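Local coordinates for GTPase-activating protein GYP1 (Saccharomyces cerevisiae, PDB 1FKM) that stimulates GTP hydrolysis by the Ypt/Rab-type GTPases Ypt1 and Ypt7 and so acts as their negative regulator on the Golgi and the vacuole, at residues Glu374-Ile377 / Trp378-Leu381; Leu182-Leu185 / Leu186-Ile189. All coordinates share one frame; numbering follows the deposited sequence. Where two conformers were deposited one is given.

Both interactions are local contacts between side chains and backbone three to four residues apart in the Rab-GAP domain construct of Gyp1, and they do not touch: their centres are 23 Å apart and their nearest atoms about 11 Å. Interaction 2 comes first along the chain and lies nearer the middle, at the end of helix 168-186 and in the residues after it; the side chain of Leu-186 is about 12 Å from that of Gln-131, the glutamine finger. Interaction 1, on helix 365-382, sits farther out and away from the catalytic fingers. Helix 324-338 lies against both: Leu-185, Gln-188 and Ile-189 meet Leu-324, while Glu-374, Ala-375 and Gln-379 pack on residues between Glu-326 and Ala-334.

Interaction 1 (Glu374-Ile377 / Trp378-Leu381); sequences EAFI and WQSL
In one of its two deposited conformers Ser-380 holds the carbonyl of Phe-376, one turn back along the α-helix 365-382, with two donors. The surer one is the backbone N of Ser-380, 2.9 Å from Phe-376 O; in that conformer Ser-380 OG donates to the same Phe-376 O at 2.8 Å, from the opposite face and 36° out of the carbonyl plane. This hydroxyl position also puts Ser-380 OG 3.5 Å above the plane of the Phe-376 ring, offset toward its rim. The regular i to i+4 ladder continues on either side, with Trp-378 N bonded to Glu-374 O at 2.9 Å.

A water ties together the side chains of that last pair. It donates to Glu-374 OE2 at 2.8 Å and accepts from the indole NE1 of Trp-378 at 3.1 Å. Glutamate and tryptophan run side by side in the same direction, the CG methylene of the acid lying over one indole face, offset toward the rim, with Glu-374 CG 3.3 Å above the Trp-378 ring plane. The carboxylate itself is turned 51° from the ring. Trp-378 swings its CG back beside its own backbone N (chi1 -68°), which brings the indole under the extended Glu-374 chain and Glu-374 O over the same ring system. With an alanine here, the bridging water is likely to lose its N-H donor, and the CG methylene of Glu-374 the indole face beneath it.

Elsewhere, Ala-375 faces Val-331 of helix 324-338, Gln-379 NE2 is hydrogen-bonded to Glu-260 OE2, and Trp-31 meets the Phe-376 ring edge-to-face. Ile-377 and Leu-381 lie alongside one another, Ile-377 CG2 approaching Leu-381 CD1 to 4.0 Å.

Interaction 2 (Leu182-Leu185 / Leu186-Ile189); sequences LTKL and LEQI
The methyl CG2 of Thr-183 lies over one face of the Glu-187 carboxylate, nearest OE2 at 3.7 Å, in the last turn of helix 168-186 and the residues that lead out of it. Lys-184 CD approaches Glu-187 OE1 obliquely from the same side, at 3.7 Å. The lysine bends at chi2 (-68°) and then runs straight, which sets Lys-184 NZ near the carboxylate plane but 4.2 Å from Glu-187 OE1; the opposite charges probably attract, but no salt bridge forms. Glu-187 CG sits too near Thr-183 O in the model, so this placement is somewhat doubtful. Thr-183 OG1 turns elsewhere, hydrogen-bonding to Phe-179 O. The other flat group, the Gln-188 amide, belongs to an extended chain that passes the carbonyl oxygens of Lys-184 and Leu-185.

On the buried side, Leu-182 and Leu-186 cross at an angle, with their CD1 methyls 3.9 Å apart. Leu-182 also packs on Leu-117 and Val-137, while Leu-186 meets Trp-120, Ile-133 and Leu-136, joining this turn to helices 107-123 and 133-145.

Beneath the side chains the backbone pattern changes. Leu-186 N bonds almost straight to Leu-182 O at 3.0 Å, an α-helical i to i+4 link. Two residues on, the span shortens to three: Gln-188 N donates to Leu-185 O at 3.1 Å, from 50° above the carbonyl plane.

Interaction 1 (Glu374-Ile377 / Trp378-Leu381)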
ATOM      1  N   GLU A 374       9.315  -3.851  16.290  1.00 22.20           N
ATOM      2  CA  GLU A 374       8.773  -3.306  17.528  1.00 23.69           C
ATOM      3  C   GLU A 374       7.246  -3.396  17.522  1.00 22.85           C
ATOM      4  O   GLU A 374       6.635  -3.864  18.485  1.00 23.51           O
ATOM      5  CB  GLU A 374       9.228  -1.850  17.696  1.00 33.20           C
ATOM      6  CG  GLU A 374       8.723  -1.170  18.957  1.00 39.90           C
ATOM      7  CD  GLU A 374       9.469   0.123  19.258  1.00 44.19           C
ATOM      8  OE1 GLU A 374       9.581   0.969  18.347  1.00 47.72           O
ATOM      9  OE2 GLU A 374       9.940   0.292  20.407  1.00 45.96           O
ATOM     10  N   ALA A 375       6.627  -2.960  16.432  1.00 19.12           N
ATOM     11  CA  ALA A 375       5.172  -3.022  16.325  1.00 17.88           C
ATOM     12  C   ALA A 375       4.685  -4.462  16.469  1.00 16.61           C
ATOM     13  O   ALA A 375       3.615  -4.711  17.030  1.00 15.99           O
ATOM     14  CB  ALA A 375       4.710  -2.448  14.974  1.00 20.95           C
ATOM     15  N   PHE A 376       5.452  -5.410  15.940  1.00 18.43           N
ATOM     16  CA  PHE A 376       5.061  -6.815  16.033  1.00 19.37           C
ATOM     17  C   PHE A 376       5.064  -7.289  17.483  1.00 18.91           C
ATOM     18  O   PHE A 376       4.153  -7.990  17.924  1.00 19.77           O
ATOM     19  CB  PHE A 376       5.998  -7.708  15.221  1.00 25.36           C
ATOM     20  CG  PHE A 376       5.678  -9.173  15.343  1.00 28.00           C
ATOM     21  CD1 PHE A 376       4.543  -9.706  14.731  1.00 29.95           C
ATOM     22  CD2 PHE A 376       6.475 -10.011  16.121  1.00 30.18           C
ATOM     23  CE1 PHE A 376       4.204 -11.046  14.893  1.00 31.28           C
ATOM     24  CE2 PHE A 376       6.143 -11.356  16.290  1.00 31.35           C
ATOM     25  CZ  PHE A 376       5.003 -11.873  15.674  1.00 31.65           C
ATOM     26  N   ILE A 377       6.104  -6.917  18.216  1.00 20.92           N
ATOM     27  CA  ILE A 377       6.207  -7.295  19.622  1.00 21.10           C
ATOM     28  C   ILE A 377       5.070  -6.659  20.415  1.00 20.95           C
ATOM     29  O   ILE A 377       4.440  -7.325  21.231  1.00 22.13           O
ATOM     30  CB  ILE A 377       7.570  -6.856  20.217  1.00 22.22           C
ATOM     31  CG1 ILE A 377       8.678  -7.743  19.646  1.00 20.57           C
ATOM     32  CG2 ILE A 377       7.537  -6.929  21.745  1.00 19.73           C
ATOM     33  CD1 ILE A 377      10.079  -7.224  19.879  1.00 23.09           C
ATOM     34  N   TRP A 378       4.794  -5.378  20.174  1.00 15.90           N
ATOM     35  CA  TRP A 378       3.719  -4.703  20.903  1.00 17.64           C
ATOM     36  C   TRP A 378       2.379  -5.377  20.637  1.00 19.14           C
ATOM     37  O   TRP A 378       1.583  -5.611  21.558  1.00 18.85           O
ATOM     38  CB  TRP A 378       3.640  -3.225  20.505  1.00 19.47           C
ATOM     39  CG  TRP A 378       4.811  -2.422  20.959  1.00 21.90           C
ATOM     40  CD1 TRP A 378       5.980  -2.896  21.492  1.00 22.78           C
ATOM     41  CD2 TRP A 378       4.945  -0.999  20.903  1.00 22.17           C
ATOM     42  NE1 TRP A 378       6.831  -1.852  21.769  1.00 21.63           N
ATOM     43  CE2 TRP A 378       6.221  -0.676  21.416  1.00 23.21           C
ATOM     44  CE3 TRP A 378       4.108   0.040  20.466  1.00 23.33           C
ATOM     45  CZ2 TRP A 378       6.683   0.642  21.506  1.00 22.80           C
ATOM     46  CZ3 TRP A 378       4.569   1.354  20.557  1.00 21.82           C
ATOM     47  CH2 TRP A 378       5.842   1.640  21.072  1.00 23.06           C
ATOM     48  N   GLN A 379       2.131  -5.688  19.370  1.00 22.26           N
ATOM     49  CA  GLN A 379       0.891  -6.346  18.993  1.00 22.38           C
ATOM     50  C   GLN A 379       0.776  -7.722  19.648  1.00 22.57           C
ATOM     51  O   GLN A 379      -0.297  -8.109  20.103  1.00 22.13           O
ATOM     52  CB  GLN A 379       0.808  -6.494  17.468  1.00 25.05           C
ATOM     53  CG  GLN A 379      -0.308  -7.425  17.004  1.00 27.54           C
ATOM     54  CD  GLN A 379      -0.321  -7.619  15.500  1.00 27.29           C
ATOM     55  OE1 GLN A 379      -0.973  -6.874  14.778  1.00 28.97           O
ATOM     56  NE2 GLN A 379       0.420  -8.614  15.021  1.00 27.61           N
ATOM     57  N   SER A 380       1.886  -8.454  19.692  0.50 22.29           N
ATOM     58  CA  SER A 380       1.890  -9.790  20.283  0.50 23.60           C
ATOM     59  C   SER A 380       1.581  -9.738  21.774  0.50 25.80           C
ATOM     60  O   SER A 380       0.892 -10.609  22.305  0.50 26.64           O
ATOM     61  CB  SER A 380       3.245 -10.467  20.058  0.50 18.83           C
ATOM     62  OG  SER A 380       3.528 -10.595  18.674  0.50 15.64           O
ATOM     63  N   LEU A 381       2.095  -8.715  22.447  1.00 24.86           N
ATOM     64  CA  LEU A 381       1.865  -8.549  23.872  1.00 27.83           C
ATOM     65  C   LEU A 381       0.409  -8.216  24.143  1.00 30.95           C
ATOM     66  O   LEU A 381      -0.190  -8.738  25.084  1.00 29.95           O
ATOM     67  CB  LEU A 381       2.759  -7.437  24.427  1.00 32.59           C
ATOM     68  CG  LEU A 381       4.248  -7.775  24.544  1.00 32.61           C
ATOM     69  CD1 LEU A 381       5.051  -6.520  24.844  1.00 33.03           C
ATOM     70  CD2 LEU A 381       4.437  -8.808  25.635  1.00 32.91           C
TER
HETATM   71  O   HOH W   1       9.880  -1.950  22.117  0.50 37.23           O

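Interaction 2 (Leu182-Leu185 / Leu186-Ile189)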
ATOM      1  N   LEU A 182      -5.470  -4.328  -5.628  1.00 17.15           N
ATOM      2  CA  LEU A 182      -5.941  -3.166  -4.876  1.00 19.02           C
ATOM      3  C   LEU A 182      -7.261  -3.577  -4.236  1.00 18.98           C
ATOM      4  O   LEU A 182      -7.541  -3.253  -3.080  1.00 18.00           O
ATOM      5  CB  LEU A 182      -6.207  -1.974  -5.805  1.00 22.61           C
ATOM      6  CG  LEU A 182      -6.920  -0.778  -5.158  1.00 22.53           C
ATOM      7  CD1 LEU A 182      -6.020  -0.164  -4.089  1.00 23.77           C
ATOM      8  CD2 LEU A 182      -7.267   0.254  -6.218  1.00 23.72           C
ATOM      9  N   THR A 183      -8.074  -4.295  -5.006  1.00 19.23           N
ATOM     10  CA  THR A 183      -9.371  -4.747  -4.520  1.00 18.72           C
ATOM     11  C   THR A 183      -9.208  -5.660  -3.305  1.00 19.21           C
ATOM     12  O   THR A 183      -9.906  -5.494  -2.302  1.00 19.93           O
ATOM     13  CB  THR A 183     -10.154  -5.476  -5.640  1.00 21.59           C
ATOM     14  OG1 THR A 183     -10.445  -4.544  -6.694  1.00 21.25           O
ATOM     15  CG2 THR A 183     -11.474  -6.045  -5.105  1.00 21.57           C
ATOM     16  N   LYS A 184      -8.274  -6.604  -3.384  1.00 17.18           N
ATOM     17  CA  LYS A 184      -8.034  -7.533  -2.278  1.00 18.91           C
ATOM     18  C   LYS A 184      -7.560  -6.793  -1.034  1.00 19.38           C
ATOM     19  O   LYS A 184      -7.944  -7.139   0.082  1.00 19.93           O
ATOM     20  CB  LYS A 184      -6.981  -8.584  -2.669  1.00 27.60           C
ATOM     21  CG  LYS A 184      -7.494  -9.705  -3.555  1.00 35.41           C
ATOM     22  CD  LYS A 184      -8.465 -10.603  -2.800  1.00 42.45           C
ATOM     23  CE  LYS A 184      -8.986 -11.735  -3.681  1.00 46.65           C
ATOM     24  NZ  LYS A 184      -9.989 -12.573  -2.962  1.00 48.52           N
ATOM     25  N   LEU A 185      -6.719  -5.779  -1.230  1.00 18.75           N
ATOM     26  CA  LEU A 185      -6.199  -4.992  -0.114  1.00 20.69           C
ATOM     27  C   LEU A 185      -7.328  -4.269   0.608  1.00 21.27           C
ATOM     28  O   LEU A 185      -7.498  -4.411   1.818  1.00 21.76           O
ATOM     29  CB  LEU A 185      -5.191  -3.949  -0.614  1.00 24.63           C
ATOM     30  CG  LEU A 185      -4.613  -3.041   0.478  1.00 28.16           C
ATOM     31  CD1 LEU A 185      -3.744  -3.876   1.413  1.00 28.84           C
ATOM     32  CD2 LEU A 185      -3.792  -1.917  -0.154  1.00 29.01           C
ATOM     33  N   LEU A 186      -8.101  -3.502  -0.151  1.00 20.29           N
ATOM     34  CA  LEU A 186      -9.195  -2.729   0.410  1.00 21.68           C
ATOM     35  C   LEU A 186     -10.312  -3.568   1.043  1.00 22.08           C
ATOM     36  O   LEU A 186     -11.041  -3.077   1.910  1.00 21.79           O
ATOM     37  CB  LEU A 186      -9.764  -1.794  -0.666  1.00 25.57           C
ATOM     38  CG  LEU A 186      -8.776  -0.750  -1.210  1.00 28.13           C
ATOM     39  CD1 LEU A 186      -9.451   0.088  -2.274  1.00 28.98           C
ATOM     40  CD2 LEU A 186      -8.282   0.142  -0.086  1.00 31.49           C
ATOM     41  N   GLU A 187     -10.451  -4.824   0.630  1.00 21.11           N
ATOM     42  CA  GLU A 187     -11.493  -5.666   1.204  1.00 23.55           C
ATOM     43  C   GLU A 187     -11.169  -6.023   2.655  1.00 25.34           C
ATOM     44  O   GLU A 187     -12.043  -6.464   3.402  1.00 26.23           O
ATOM     45  CB  GLU A 187     -11.687  -6.940   0.371  1.00 29.70           C
ATOM     46  CG  GLU A 187     -12.194  -6.666  -1.035  1.00 33.73           C
ATOM     47  CD  GLU A 187     -12.430  -7.926  -1.845  1.00 39.37           C
ATOM     48  OE1 GLU A 187     -11.597  -8.856  -1.761  1.00 40.89           O
ATOM     49  OE2 GLU A 187     -13.443  -7.977  -2.581  1.00 42.38           O
ATOM     50  N   GLN A 188      -9.921  -5.814   3.062  1.00 26.21           N
ATOM     51  CA  GLN A 188      -9.518  -6.120   4.435  1.00 28.11           C
ATOM     52  C   GLN A 188      -9.809  -4.944   5.364  1.00 28.09           C
ATOM     53  O   GLN A 188      -9.800  -5.088   6.588  1.00 29.05           O
ATOM     54  CB  GLN A 188      -8.023  -6.452   4.495  1.00 27.08           C
ATOM     55  CG  GLN A 188      -7.582  -7.524   3.512  1.00 30.59           C
ATOM     56  CD  GLN A 188      -6.103  -7.847   3.621  1.00 34.81           C
ATOM     57  OE1 GLN A 188      -5.482  -8.285   2.651  1.00 40.04           O
ATOM     58  NE2 GLN A 188      -5.535  -7.648   4.804  1.00 34.43           N
ATOM     59  N   ILE A 189     -10.060  -3.781   4.773  1.00 22.79           N
ATOM     60  CA  ILE A 189     -10.346  -2.563   5.529  1.00 23.32           C
ATOM     61  C   ILE A 189     -11.485  -1.806   4.852  1.00 22.34           C
ATOM     62  O   ILE A 189     -11.441  -0.587   4.697  1.00 20.48           O
ATOM     63  CB  ILE A 189      -9.092  -1.653   5.592  1.00 27.59           C
ATOM     64  CG1 ILE A 189      -8.526  -1.436   4.181  1.00 28.84           C
ATOM     65  CG2 ILE A 189      -8.042  -2.290   6.482  1.00 29.55           C
ATOM     66  CD1 ILE A 189      -7.287  -0.520   4.129  1.00 28.65           C
TER